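Local coordinates for protein arginase (RocF) (Helicobacter pylori, PDB 4G3H) that probably hydrolyses L-arginine to L-ornithine and urea, using two manganese ions bound in each subunit, at residues M1-L6 and F83-S88; R15-G20 and E281-V286; I228-L233 and L274-V279. All blocks are in the same frame, centred on the assembly; numbering follows the deposited sequence.

Contact 1: residues M1-L6 and F83-S88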
loop_
_atom_site.group_PDB
_atom_site.type_symbol
_atom_site.label_atom_id
_atom_site.label_comp_id
_atom_site.label_asym_id
_atom_site.label_seq_id
_atom_site.Cartn_x
_atom_site.Cartn_y
_atom_site.Cartn_z
ATOM N N MET A 1 -15.031 -0.230 11.836
ATOM C CA MET A 1 -13.749 -0.196 11.076
ATOM C C MET A 1 -12.567 -0.536 11.977
ATOM O O MET A 1 -12.595 -0.265 13.172
ATOM C CB MET A 1 -13.541 1.189 10.459
ATOM C CG MET A 1 -12.384 1.262 9.487
ATOM S SD MET A 1 -12.341 2.814 8.559
ATOM C CE MET A 1 -13.875 2.711 7.659
ATOM N N ILE A 2 -11.533 -1.136 11.391
ATOM C CA ILE A 2 -10.328 -1.509 12.125
ATOM C C ILE A 2 -9.150 -0.655 11.642
ATOM O O ILE A 2 -8.894 -0.560 10.441
ATOM C CB ILE A 2 -9.934 -3.002 11.890
ATOM C CG1 ILE A 2 -11.114 -3.934 12.197
ATOM C CG2 ILE A 2 -8.732 -3.360 12.762
ATOM C CD1 ILE A 2 -11.551 -3.927 13.645
ATOM N N LEU A 3 -8.438 -0.036 12.575
ATOM C CA LEU A 3 -7.281 0.766 12.220
ATOM C C LEU A 3 -6.034 -0.019 12.611
ATOM O O LEU A 3 -5.817 -0.308 13.794
ATOM C CB LEU A 3 -7.295 2.112 12.950
ATOM C CG LEU A 3 -6.019 2.958 12.777
ATOM C CD1 LEU A 3 -5.794 3.314 11.311
ATOM C CD2 LEU A 3 -6.129 4.226 13.614
ATOM N N VAL A 4 -5.231 -0.376 11.612
ATOM C CA VAL A 4 -4.001 -1.129 11.841
ATOM C C VAL A 4 -2.810 -0.190 11.705
ATOM O O VAL A 4 -2.665 0.502 10.697
ATOM C CB VAL A 4 -3.844 -2.289 10.822
ATOM C CG1 VAL A 4 -2.577 -3.077 11.130
ATOM C CG2 VAL A 4 -5.068 -3.209 10.868
ATOM N N GLY A 5 -1.972 -0.153 12.732
ATOM C CA GLY A 5 -0.801 0.703 12.702
ATOM C C GLY A 5 0.466 -0.132 12.781
ATOM O O GLY A 5 0.681 -0.845 13.760
ATOM N N LEU A 6 1.293 -0.061 11.745
ATOM C CA LEU A 6 2.547 -0.815 11.713
ATOM C C LEU A 6 3.648 -0.053 12.448
ATOM O O LEU A 6 3.726 1.177 12.378
ATOM C CB LEU A 6 2.985 -1.063 10.267
ATOM C CG LEU A 6 2.348 -2.180 9.419
ATOM C CD1 LEU A 6 3.251 -3.392 9.400
ATOM C CD2 LEU A 6 0.969 -2.536 9.944
ATOM N N PHE A 83 -14.131 -3.392 8.090
ATOM C CA PHE A 83 -13.237 -2.812 7.091
ATOM C C PHE A 83 -11.921 -2.363 7.720
ATOM O O PHE A 83 -11.911 -1.662 8.733
ATOM C CB PHE A 83 -13.897 -1.616 6.406
ATOM C CG PHE A 83 -13.185 -1.178 5.163
ATOM C CD1 PHE A 83 -13.488 -1.756 3.935
ATOM C CD2 PHE A 83 -12.166 -0.234 5.225
ATOM C CE1 PHE A 83 -12.780 -1.401 2.784
ATOM C CE2 PHE A 83 -11.451 0.124 4.081
ATOM C CZ PHE A 83 -11.758 -0.461 2.863
ATOM N N PRO A 84 -10.788 -2.758 7.122
ATOM C CA PRO A 84 -9.500 -2.360 7.687
ATOM C C PRO A 84 -8.782 -1.198 6.997
ATOM O O PRO A 84 -8.618 -1.179 5.771
ATOM C CB PRO A 84 -8.697 -3.645 7.590
ATOM C CG PRO A 84 -9.112 -4.141 6.219
ATOM C CD PRO A 84 -10.620 -3.883 6.182
ATOM N N LEU A 85 -8.362 -0.224 7.794
ATOM C CA LEU A 85 -7.595 0.904 7.279
ATOM C C LEU A 85 -6.191 0.610 7.799
ATOM O O LEU A 85 -5.964 0.569 9.008
ATOM C CB LEU A 85 -8.109 2.230 7.839
ATOM C CG LEU A 85 -7.228 3.425 7.470
ATOM C CD1 LEU A 85 -7.021 3.490 5.966
ATOM C CD2 LEU A 85 -7.869 4.695 7.982
ATOM N N ILE A 86 -5.252 0.403 6.885
ATOM C CA ILE A 86 -3.893 0.043 7.267
ATOM C C ILE A 86 -2.804 1.090 7.021
ATOM O O ILE A 86 -2.510 1.436 5.878
ATOM C CB ILE A 86 -3.475 -1.254 6.538
ATOM C CG1 ILE A 86 -4.541 -2.330 6.756
ATOM C CG2 ILE A 86 -2.120 -1.731 7.047
ATOM C CD1 ILE A 86 -4.497 -3.426 5.736
ATOM N N LEU A 87 -2.255 1.553 8.033
ATOM C CA LEU A 87 -1.094 2.321 8.036
ATOM C C LEU A 87 0.189 1.547 8.124
ATOM O O LEU A 87 0.629 1.329 9.060
ATOM C CB LEU A 87 -1.181 3.544 8.923
ATOM C CG LEU A 87 -2.479 4.208 9.199
ATOM C CD1 LEU A 87 -2.622 4.941 10.206
ATOM C CD2 LEU A 87 -2.809 4.928 8.213
ATOM N N SER A 88 0.685 1.253 6.995
ATOM C CA SER A 88 1.776 0.449 6.685
ATOM C C SER A 88 3.200 0.850 7.045
ATOM O O SER A 88 3.940 0.154 7.008
ATOM C CB SER A 88 1.643 -0.201 5.364
ATOM O OG SER A 88 1.930 0.511 4.392
#
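Residues Met1-Leu6 and Phe83-Ser88 pair as neighbouring parallel strands in the eight-stranded sheet of the arginase alpha/beta fold. Five backbone hydrogen bonds join them, alternating in direction. Ile2 N gives to Phe83 O (2.7 Å) and Leu85 N to Ile2 O (2.7 Å). Val4 N then gives to Leu85 O, Leu87 N to Val4 O, and Leu6 N to Leu87 O (3.1 Å). Side chains pack on both faces of the sheet. On one face Leu3 and Leu87 meet at a slant, with CD1 of Leu3 3.7 Å from CD1 of Leu87. The same Leu3 methyl lies 4.1 Å from CG of Leu85. On the other face Val4 CB rests 4.1 Å from CG1 of Ile86, and Met74 and Val77 of helix 59-78 touch Val4 there. At the far end Ser88 OG makes a hydrogen bond to Glu278 OE2 of the next strand, and the Ser88 side chain is about 9 Å from a bound manganese. At the N terminus Met1 and Phe83 run side by side. The Met1 chain is extended to SD and bent at chi3 (-63°), which sets its CE methyl 4.2 Å from ring atom CD2 of Phe83.

Contact 2: residues R15-G20 and E281-V286; sequences RGTDKG and EYNPTV
Gly16 and Gly20, one helical turn apart, bring the first turn of helix 16-30 against Glu281-Thr285. The amide of Asn283 lies over Gly16, with OD1 3.3 Å from Gly16 CA. Asn283 CG is anti to the backbone N (chi1 -171°), which carries the amide to that place. The Tyr282 carbonyl points at the helix and takes two CA-H...O contacts, from Thr17 CA at 3.4 Å and from Gly20 CA. Tyr282 also reaches Gly20 with its ring, whose CD2 is 3.4 Å from Gly20 CA. The Gly20 carbonyl oxygen sits at the ring edge, in its plane. Pro284 fills the corner between the glycines, its CD 3.5 Å from Gly16 O, and the same carbon covers the centre of one face of the Tyr282 ring. Further out, the extended Lys19 chain crosses Thr285 at about a right angle, Lys19 CD to Thr285 CG2 at 4.0 Å.

The contact joins the start of the helix after strand 2-8 to the loop after strand 274-280, beside the manganese site of the arginase fold. The Glu281 side chain is about 5 Å from a bound manganese and about 3 Å from that of Asp234, a ligand of both ions.

A second layer holds these groups in place. Thr285 OG1 donates to Asn283 OD1 at 2.6 Å, in the carbonyl plane and on a lone pair, and Thr285 N adds a weak bond to the same oxygen. The strong bond, with the weak one beside it, would hold the amide's rotation over Gly16. Thr17 CG2 packs on Asn283 CB, while Thr17 OG1 is hydrogen-bonded to Ser89 OG. Glu281 OE2 is held by His91 N.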
loop_
_atom_site.group_PDB
_atom_site.type_symbol
_atom_site.label_atom_id
_atom_site.label_comp_id
_atom_site.label_asym_id
_atom_site.label_seq_id
_atom_site.Cartn_x
_atom_site.Cartn_y
_atom_site.Cartn_z
ATOM N N ARG A 15 12.873 5.712 12.897
ATOM C CA ARG A 15 12.188 5.708 11.604
ATOM C C ARG A 15 11.148 6.811 11.421
ATOM O O ARG A 15 10.124 6.833 12.110
ATOM C CB ARG A 15 11.541 4.340 11.383
ATOM C CG ARG A 15 12.491 3.175 11.660
ATOM C CD ARG A 15 11.817 1.828 11.453
ATOM N NE ARG A 15 11.780 1.442 10.047
ATOM C CZ ARG A 15 12.790 0.861 9.409
ATOM N NH1 ARG A 15 13.915 0.591 10.054
ATOM N NH2 ARG A 15 12.677 0.558 8.125
ATOM N N GLY A 16 11.416 7.715 10.479
ATOM C CA GLY A 16 10.506 8.818 10.205
ATOM C C GLY A 16 9.088 8.414 9.820
ATOM O O GLY A 16 8.134 9.141 10.100
ATOM N N THR A 17 8.939 7.264 9.172
ATOM C CA THR A 17 7.617 6.800 8.774
ATOM C C THR A 17 6.845 6.248 9.969
ATOM O O THR A 17 5.638 6.411 10.041
ATOM C CB THR A 17 7.696 5.705 7.691
ATOM O OG1 THR A 17 8.573 4.665 8.129
ATOM C CG2 THR A 17 8.195 6.287 6.370
ATOM N N ASP A 18 7.544 5.591 10.897
ATOM C CA ASP A 18 6.909 5.034 12.092
ATOM C C ASP A 18 6.353 6.170 12.940
ATOM O O ASP A 18 5.307 6.034 13.579
ATOM C CB ASP A 18 7.920 4.211 12.907
ATOM C CG ASP A 18 8.076 2.790 12.386
ATOM O OD1 ASP A 18 7.691 2.532 11.231
ATOM O OD2 ASP A 18 8.593 1.922 13.120
ATOM N N LYS A 19 7.057 7.300 12.939
ATOM C CA LYS A 19 6.614 8.468 13.686
ATOM C C LYS A 19 5.386 9.022 12.982
ATOM O O LYS A 19 4.464 9.527 13.622
ATOM C CB LYS A 19 7.725 9.523 13.749
ATOM C CG LYS A 19 8.931 9.071 14.567
ATOM C CD LYS A 19 9.952 10.182 14.765
ATOM C CE LYS A 19 11.103 9.704 15.635
ATOM N NZ LYS A 19 12.128 10.762 15.848
ATOM N N GLY A 20 5.374 8.917 11.656
ATOM C CA GLY A 20 4.225 9.388 10.905
ATOM C C GLY A 20 3.002 8.592 11.316
ATOM O O GLY A 20 1.935 9.151 11.589
ATOM N N GLU A 281 3.939 5.638 3.612
ATOM C CA GLU A 281 4.999 6.595 3.319
ATOM C C GLU A 281 4.745 8.025 3.777
ATOM O O GLU A 281 4.983 8.985 3.039
ATOM C CB GLU A 281 5.326 6.578 1.820
ATOM C CG GLU A 281 5.900 5.249 1.305
ATOM C CD GLU A 281 7.241 4.877 1.939
ATOM O OE1 GLU A 281 7.942 5.776 2.444
ATOM O OE2 GLU A 281 7.604 3.683 1.920
ATOM N N TYR A 282 4.233 8.170 4.991
ATOM C CA TYR A 282 4.042 9.496 5.548
ATOM C C TYR A 282 5.228 9.675 6.482
ATOM O O TYR A 282 5.319 8.999 7.500
ATOM C CB TYR A 282 2.742 9.600 6.340
ATOM C CG TYR A 282 2.638 10.896 7.104
ATOM C CD1 TYR A 282 2.842 12.117 6.464
ATOM C CD2 TYR A 282 2.368 10.905 8.466
ATOM C CE1 TYR A 282 2.786 13.315 7.159
ATOM C CE2 TYR A 282 2.307 12.101 9.177
ATOM C CZ TYR A 282 2.520 13.303 8.514
ATOM O OH TYR A 282 2.476 14.492 9.202
ATOM N N ASN A 283 6.150 10.558 6.116
ATOM C CA ASN A 283 7.335 10.813 6.928
ATOM C C ASN A 283 7.431 12.309 7.223
ATOM O O ASN A 283 8.045 13.063 6.470
ATOM C CB ASN A 283 8.595 10.354 6.192
ATOM C CG ASN A 283 9.833 10.400 7.074
ATOM O OD1 ASN A 283 9.894 11.168 8.037
ATOM N ND2 ASN A 283 10.833 9.588 6.739
ATOM N N PRO A 284 6.829 12.754 8.331
ATOM C CA PRO A 284 6.855 14.170 8.704
ATOM C C PRO A 284 8.234 14.733 9.053
ATOM O O PRO A 284 8.438 15.944 8.979
ATOM C CB PRO A 284 5.892 14.227 9.889
ATOM C CG PRO A 284 6.107 12.909 10.546
ATOM C CD PRO A 284 6.142 11.953 9.360
ATOM N N THR A 285 9.181 13.870 9.420
ATOM C CA THR A 285 10.511 14.344 9.798
ATOM C C THR A 285 11.345 14.907 8.648
ATOM O O THR A 285 12.280 15.670 8.890
ATOM C CB THR A 285 11.347 13.243 10.507
ATOM O OG1 THR A 285 11.654 12.197 9.582
ATOM C CG2 THR A 285 10.582 12.657 11.679
ATOM N N VAL A 286 11.022 14.538 7.409
ATOM C CA VAL A 286 11.771 15.040 6.259
ATOM C C VAL A 286 11.085 16.218 5.573
ATOM O O VAL A 286 11.553 16.704 4.544
ATOM C CB VAL A 286 12.026 13.932 5.195
ATOM C CG1 VAL A 286 12.923 12.855 5.778
ATOM C CG2 VAL A 286 10.702 13.335 4.715
#

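Contact 3: residues I228-L233 and L274-V279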
loop_
_atom_site.group_PDB
_atom_site.type_symbol
_atom_site.label_atom_id
_atom_site.label_comp_id
_atom_site.label_asym_id
_atom_site.label_seq_id
_atom_site.Cartn_x
_atom_site.Cartn_y
_atom_site.Cartn_z
ATOM N N ILE A 228 -12.405 -9.357 -5.408
ATOM C CA ILE A 228 -12.158 -8.376 -4.363
ATOM C C ILE A 228 -10.973 -7.495 -4.722
ATOM O O ILE A 228 -10.083 -7.897 -5.470
ATOM C CB ILE A 228 -11.909 -9.036 -2.992
ATOM C CG1 ILE A 228 -10.704 -9.961 -3.073
ATOM C CG2 ILE A 228 -13.158 -9.780 -2.534
ATOM C CD1 ILE A 228 -10.330 -10.548 -1.741
ATOM N N ILE A 229 -10.967 -6.293 -4.165
ATOM C CA ILE A 229 -9.939 -5.324 -4.470
ATOM C C ILE A 229 -9.193 -4.815 -3.243
ATOM O O ILE A 229 -9.770 -4.652 -2.163
ATOM C CB ILE A 229 -10.576 -4.141 -5.225
ATOM C CG1 ILE A 229 -11.277 -4.664 -6.483
ATOM C CG2 ILE A 229 -9.525 -3.107 -5.592
ATOM C CD1 ILE A 229 -12.030 -3.596 -7.263
ATOM N N TYR A 230 -7.896 -4.583 -3.431
ATOM C CA TYR A 230 -7.013 -4.067 -2.393
ATOM C C TYR A 230 -6.463 -2.730 -2.904
ATOM O O TYR A 230 -5.894 -2.670 -3.999
ATOM C CB TYR A 230 -5.856 -5.051 -2.163
ATOM C CG TYR A 230 -4.847 -4.630 -1.111
ATOM C CD1 TYR A 230 -5.010 -4.985 0.232
ATOM C CD2 TYR A 230 -3.722 -3.875 -1.460
ATOM C CE1 TYR A 230 -4.071 -4.597 1.205
ATOM C CE2 TYR A 230 -2.783 -3.480 -0.501
ATOM C CZ TYR A 230 -2.963 -3.842 0.828
ATOM O OH TYR A 230 -2.036 -3.443 1.766
ATOM N N LEU A 231 -6.651 -1.657 -2.138
ATOM C CA LEU A 231 -6.123 -0.355 -2.553
ATOM C C LEU A 231 -4.904 0.029 -1.716
ATOM O O LEU A 231 -4.957 0.059 -0.481
ATOM C CB LEU A 231 -7.183 0.753 -2.444
ATOM C CG LEU A 231 -6.708 2.061 -3.110
ATOM C CD1 LEU A 231 -7.888 2.808 -3.709
ATOM C CD2 LEU A 231 -5.954 2.938 -2.105
ATOM N N SER A 232 -3.802 0.314 -2.400
ATOM C CA SER A 232 -2.574 0.700 -1.724
ATOM C C SER A 232 -2.179 2.101 -2.174
ATOM O O SER A 232 -1.878 2.324 -3.344
ATOM C CB SER A 232 -1.458 -0.293 -2.045
ATOM O OG SER A 232 -0.343 -0.077 -1.205
ATOM N N LEU A 233 -2.179 3.037 -1.233
ATOM C CA LEU A 233 -1.852 4.425 -1.530
ATOM C C LEU A 233 -0.542 4.900 -0.918
ATOM O O LEU A 233 -0.381 4.903 0.308
ATOM C CB LEU A 233 -2.988 5.353 -1.051
ATOM C CG LEU A 233 -2.644 6.854 -0.916
ATOM C CD1 LEU A 233 -2.222 7.420 -2.267
ATOM C CD2 LEU A 233 -3.828 7.626 -0.367
ATOM N N LEU A 274 -14.052 -3.482 -2.706
ATOM C CA LEU A 274 -12.884 -2.992 -1.968
ATOM C C LEU A 274 -12.923 -3.579 -0.562
ATOM O O LEU A 274 -13.838 -3.288 0.201
ATOM C CB LEU A 274 -12.911 -1.460 -1.882
ATOM C CG LEU A 274 -11.733 -0.764 -1.182
ATOM C CD1 LEU A 274 -10.436 -1.027 -1.946
ATOM C CD2 LEU A 274 -11.996 0.734 -1.112
ATOM N N LYS A 275 -11.931 -4.398 -0.216
ATOM C CA LYS A 275 -11.886 -5.021 1.105
ATOM C C LYS A 275 -10.809 -4.463 2.031
ATOM O O LYS A 275 -10.751 -4.824 3.206
ATOM C CB LYS A 275 -11.716 -6.543 0.971
ATOM C CG LYS A 275 -12.825 -7.207 0.167
ATOM C CD LYS A 275 -14.185 -6.864 0.752
ATOM C CE LYS A 275 -15.317 -7.291 -0.166
ATOM N NZ LYS A 275 -16.647 -6.853 0.351
ATOM N N ALA A 276 -9.949 -3.594 1.514
ATOM C CA ALA A 276 -8.917 -3.002 2.354
ATOM C C ALA A 276 -8.249 -1.804 1.714
ATOM O O ALA A 276 -8.158 -1.709 0.487
ATOM C CB ALA A 276 -7.856 -4.048 2.722
ATOM N N VAL A 277 -7.799 -0.879 2.558
ATOM C CA VAL A 277 -7.087 0.295 2.090
ATOM C C VAL A 277 -5.834 0.492 2.931
ATOM O O VAL A 277 -5.876 0.467 4.169
ATOM C CB VAL A 277 -7.935 1.571 2.160
ATOM C CG1 VAL A 277 -7.096 2.752 1.706
ATOM C CG2 VAL A 277 -9.180 1.436 1.268
ATOM N N GLU A 278 -4.717 0.677 2.237
ATOM C CA GLU A 278 -3.424 0.888 2.859
ATOM C C GLU A 278 -2.915 2.275 2.458
ATOM O O GLU A 278 -2.895 2.609 1.267
ATOM C CB GLU A 278 -2.439 -0.178 2.359
ATOM C CG GLU A 278 -1.021 -0.068 2.907
ATOM C CD GLU A 278 0.006 -0.765 2.020
ATOM O OE1 GLU A 278 -0.384 -1.622 1.198
ATOM O OE2 GLU A 278 1.210 -0.464 2.148
ATOM N N VAL A 279 -2.530 3.087 3.438
ATOM C CA VAL A 279 -1.983 4.418 3.151
ATOM C C VAL A 279 -0.604 4.373 3.779
ATOM O O VAL A 279 -0.457 4.039 4.953
ATOM C CB VAL A 279 -2.836 5.559 3.761
ATOM C CG1 VAL A 279 -2.214 6.912 3.411
ATOM C CG2 VAL A 279 -4.255 5.500 3.213
#
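Strands 228-234 and 274-280 are the two parallel strands of a beta-alpha-beta unit, with helix 256-269 between them in the chain. Ile228-Leu233 and Leu274-Val279 lie side by side in the main sheet. Four backbone hydrogen bonds link them. Lys275 N gives to Ile229 O, Leu231 N to Ala276 O, Glu278 N to Leu231 O, and Leu233 N to Glu278 O (2.6 Å).

Most apolar contacts lie on the face of Ile229, Leu231, Leu233, Leu274, Val277 and Val279. Leu231 CB meets Leu274 CD1 at 3.7 Å. Leu231 and Val277 run alongside each other, as do Leu233 and Val279, with Leu233 CD2 4.2 Å from Val279 CG1. Ile301, Leu302 and Ile305 of helix 293-309 touch this face. At the strand start the Lys275 chain crosses Ile228 at about a right angle, with Lys275 CG 3.7 Å from Ile228 CG2. On the other face Tyr230 CD1 packs 3.9 Å from Ala276 CB, and Phe98 and Phe101 of helix 94-104 meet the Tyr230 ring.

The polar contacts gather on the buried Glu278. Its OE2 is satisfied by Ser88. Ser232 OG makes a weak, less certain bond to its OE1. The Ser232 side chain is about 7 Å from a bound manganese, and its strand continues into the metal ligand Asp234. With Tyr230 CG anti to the backbone N (chi1 179°), the ring slants across toward the neighbouring strand and Glu278. Glu278 OE1 sits in plane at the ring edge. Ring and carboxylate planes stand 57° apart, and Tyr230 OH donates to Glu278 OE1 at 2.5 Å from above the carboxylate plane.

Overall arrangement
The chain begins in strand 2-8, then enters helix 16-30. Contact 1 closes the first loop when strand 84-87 comes to lie beside strand 2-8. Contact 3 follows in series, closing the shortest loop, around helix 256-269. Residues 281-286 follow one residue after its second segment, and they close contact 2 on the start of helix 16-30. Contact 3 is therefore nested within the long loop of contact 2, while contacts 1 and 2 cross. Contacts 1 and 3 share the central sheet, because strands 84-87 and 274-280 are neighbours, probably hydrogen-bonded through Ile86 N and Val277 O. Contact 2 ties the first helix to the C-terminal end of this sheet, just past strand 274-280.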